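Local coordinates for major royal jelly protein 1 (Apis mellifera, PDB 5YYL) that is the most abundant protein of royal jelly, binds sterol and probably serves a nutritional role in the food of developing bee larvae, at residues V316-L321 / N408-N413. Residues are numbered along the deposited sequence; the frame is centred on the assembly and turned at random.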
loop_
_atom_site.group_PDB
_atom_site.type_symbol
_atom_site.label_atom_id
_atom_site.label_comp_id
_atom_site.label_asym_id
_atom_site.label_seq_id
_atom_site.Cartn_x
_atom_site.Cartn_y
_atom_site.Cartn_z
ATOM N N VAL A 316 -24.207 22.207 -19.292
ATOM C CA VAL A 316 -24.530 21.573 -20.574
ATOM C C VAL A 316 -25.878 20.853 -20.469
ATOM O O VAL A 316 -26.047 19.973 -19.610
ATOM C CB VAL A 316 -23.469 20.537 -20.961
ATOM C CG1 VAL A 316 -23.741 19.991 -22.357
ATOM C CG2 VAL A 316 -22.073 21.157 -20.879
ATOM N N LEU A 317 -26.831 21.229 -21.328
ATOM C CA LEU A 317 -28.160 20.586 -21.398
ATOM C C LEU A 317 -28.112 19.461 -22.420
ATOM O O LEU A 317 -27.772 19.699 -23.575
ATOM C CB LEU A 317 -29.241 21.572 -21.841
ATOM C CG LEU A 317 -30.647 21.010 -22.172
ATOM C CD1 LEU A 317 -31.497 20.816 -20.922
ATOM C CD2 LEU A 317 -31.394 21.890 -23.178
ATOM N N PHE A 318 -28.484 18.257 -21.992
ATOM C CA PHE A 318 -28.629 17.115 -22.875
ATOM C C PHE A 318 -30.099 16.808 -23.043
ATOM O O PHE A 318 -30.897 17.036 -22.127
ATOM C CB PHE A 318 -27.914 15.902 -22.312
ATOM C CG PHE A 318 -26.429 16.014 -22.357
ATOM C CD1 PHE A 318 -25.724 15.521 -23.443
ATOM C CD2 PHE A 318 -25.736 16.616 -21.315
ATOM C CE1 PHE A 318 -24.348 15.633 -23.500
ATOM C CE2 PHE A 318 -24.360 16.732 -21.362
ATOM C CZ PHE A 318 -23.664 16.243 -22.460
ATOM N N PHE A 319 -30.444 16.287 -24.221
ATOM C CA PHE A 319 -31.817 15.946 -24.540
ATOM C C PHE A 319 -31.926 14.925 -25.657
ATOM O O PHE A 319 -31.160 14.947 -26.612
ATOM C CB PHE A 319 -32.598 17.206 -24.905
ATOM C CG PHE A 319 -31.967 18.026 -25.987
ATOM C CD1 PHE A 319 -32.226 17.750 -27.318
ATOM C CD2 PHE A 319 -31.126 19.097 -25.670
ATOM C CE1 PHE A 319 -31.644 18.506 -28.320
ATOM C CE2 PHE A 319 -30.544 19.862 -26.669
ATOM C CZ PHE A 319 -30.806 19.565 -27.995
ATOM N N GLY A 320 -32.906 14.039 -25.538
ATOM C CA GLY A 320 -33.140 13.014 -26.520
ATOM C C GLY A 320 -33.950 13.555 -27.684
ATOM O O GLY A 320 -34.925 14.270 -27.491
ATOM N N LEU A 321 -33.549 13.172 -28.892
ATOM C CA LEU A 321 -34.196 13.604 -30.104
ATOM C C LEU A 321 -34.969 12.409 -30.651
ATOM O O LEU A 321 -34.390 11.498 -31.204
ATOM C CB LEU A 321 -33.139 14.112 -31.078
ATOM C CG LEU A 321 -32.508 15.451 -30.651
ATOM C CD1 LEU A 321 -31.088 15.628 -31.148
ATOM C CD2 LEU A 321 -33.347 16.633 -31.098
ATOM N N ASN A 408 -17.636 15.153 -20.359
ATOM C CA ASN A 408 -16.617 15.945 -21.032
ATOM C C ASN A 408 -16.133 15.245 -22.305
ATOM O O ASN A 408 -16.015 15.893 -23.337
ATOM C CB ASN A 408 -15.449 16.249 -20.082
ATOM C CG ASN A 408 -14.391 17.137 -20.707
ATOM O OD1 ASN A 408 -13.549 16.661 -21.468
ATOM N N GLU A 409 -15.888 13.939 -22.239
ATOM C CA GLU A 409 -15.518 13.141 -23.426
ATOM C C GLU A 409 -16.577 13.181 -24.558
ATOM O O GLU A 409 -16.251 13.061 -25.737
ATOM C CB GLU A 409 -15.223 11.681 -23.030
ATOM C CG GLU A 409 -14.244 10.946 -23.944
ATOM C CD GLU A 409 -13.730 9.593 -23.400
ATOM O OE1 GLU A 409 -13.492 8.671 -24.228
ATOM O OE2 GLU A 409 -13.533 9.431 -22.167
ATOM N N LEU A 410 -17.843 13.354 -24.198
ATOM C CA LEU A 410 -18.949 13.316 -25.159
ATOM C C LEU A 410 -19.003 14.616 -25.967
ATOM O O LEU A 410 -19.250 14.595 -27.166
ATOM C CB LEU A 410 -20.260 13.068 -24.383
ATOM C CG LEU A 410 -21.541 12.467 -24.966
ATOM C CD1 LEU A 410 -21.289 11.275 -25.863
ATOM C CD2 LEU A 410 -22.475 12.076 -23.835
ATOM N N ILE A 411 -18.722 15.733 -25.313
ATOM C CA ILE A 411 -18.847 17.062 -25.898
ATOM C C ILE A 411 -17.518 17.729 -26.315
ATOM O O ILE A 411 -17.546 18.766 -26.970
ATOM C CB ILE A 411 -19.591 18.030 -24.952
ATOM C CG1 ILE A 411 -18.759 18.334 -23.686
ATOM C CG2 ILE A 411 -20.956 17.474 -24.613
ATOM C CD1 ILE A 411 -19.507 19.095 -22.609
ATOM N N LEU A 412 -16.377 17.135 -25.956
ATOM C CA LEU A 412 -15.054 17.699 -26.244
ATOM C C LEU A 412 -14.887 17.979 -27.725
ATOM O O LEU A 412 -15.237 17.138 -28.546
ATOM C CB LEU A 412 -13.937 16.723 -25.816
ATOM C CG LEU A 412 -12.487 17.239 -25.909
ATOM C CD1 LEU A 412 -12.244 18.378 -24.929
ATOM C CD2 LEU A 412 -11.533 16.088 -25.647
ATOM N N ASN A 413 -14.316 19.141 -28.048
ATOM C CA ASN A 413 -14.174 19.618 -29.434
ATOM C C ASN A 413 -15.528 19.700 -30.184
ATOM O O ASN A 413 -15.616 19.325 -31.370
ATOM C CB ASN A 413 -13.188 18.727 -30.232
ATOM C CG ASN A 413 -11.862 18.507 -29.521
ATOM O OD1 ASN A 413 -11.380 19.373 -28.817
ATOM N ND2 ASN A 413 -11.262 17.337 -29.720
#
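The ring of Phe318 meets two methyl groups of the short helix ending at Ile411, and both come at it obliquely, neither squarely over a face nor squarely at an edge. Ile411 CG2 lies 3.7 Å from CZ of Phe318, the two side chains crossing at about a right angle, while Leu410 CD2 stands 4.0 Å from CE1 of Phe318 at a slant. The far end of the ring is thus held between branches of consecutive helix residues. Ile411 also uses its other branch: with CG1 between backbone N and carbonyl carbon (chi1 68°) and the chain then extended (chi2 -171°), CD1 is carried away from the ring to meet Val316 CG2 tip to tip at 3.7 Å. Val316 and Phe318, two apart on the strand, both point to the helix, as the alternation of a beta strand allows. All contacts are apolar and all four residues are buried, yet only 152 Å², both sides summed, is buried between the segments and the closest CA atoms, of Val316 and Ile411, are 9.0 Å apart, so side chains alone bridge the gap. Phe318 also touches Ile378 of strand 373-383, and beyond the helix Leu412 packs on Leu412 of a second subunit. The arrangement joins the second strand of a four-stranded antiparallel sheet, between 306-311 and 326-331, to a helix following strand 400-406, consistent with a helix packed against one blade of a beta-propeller, the fold of this family.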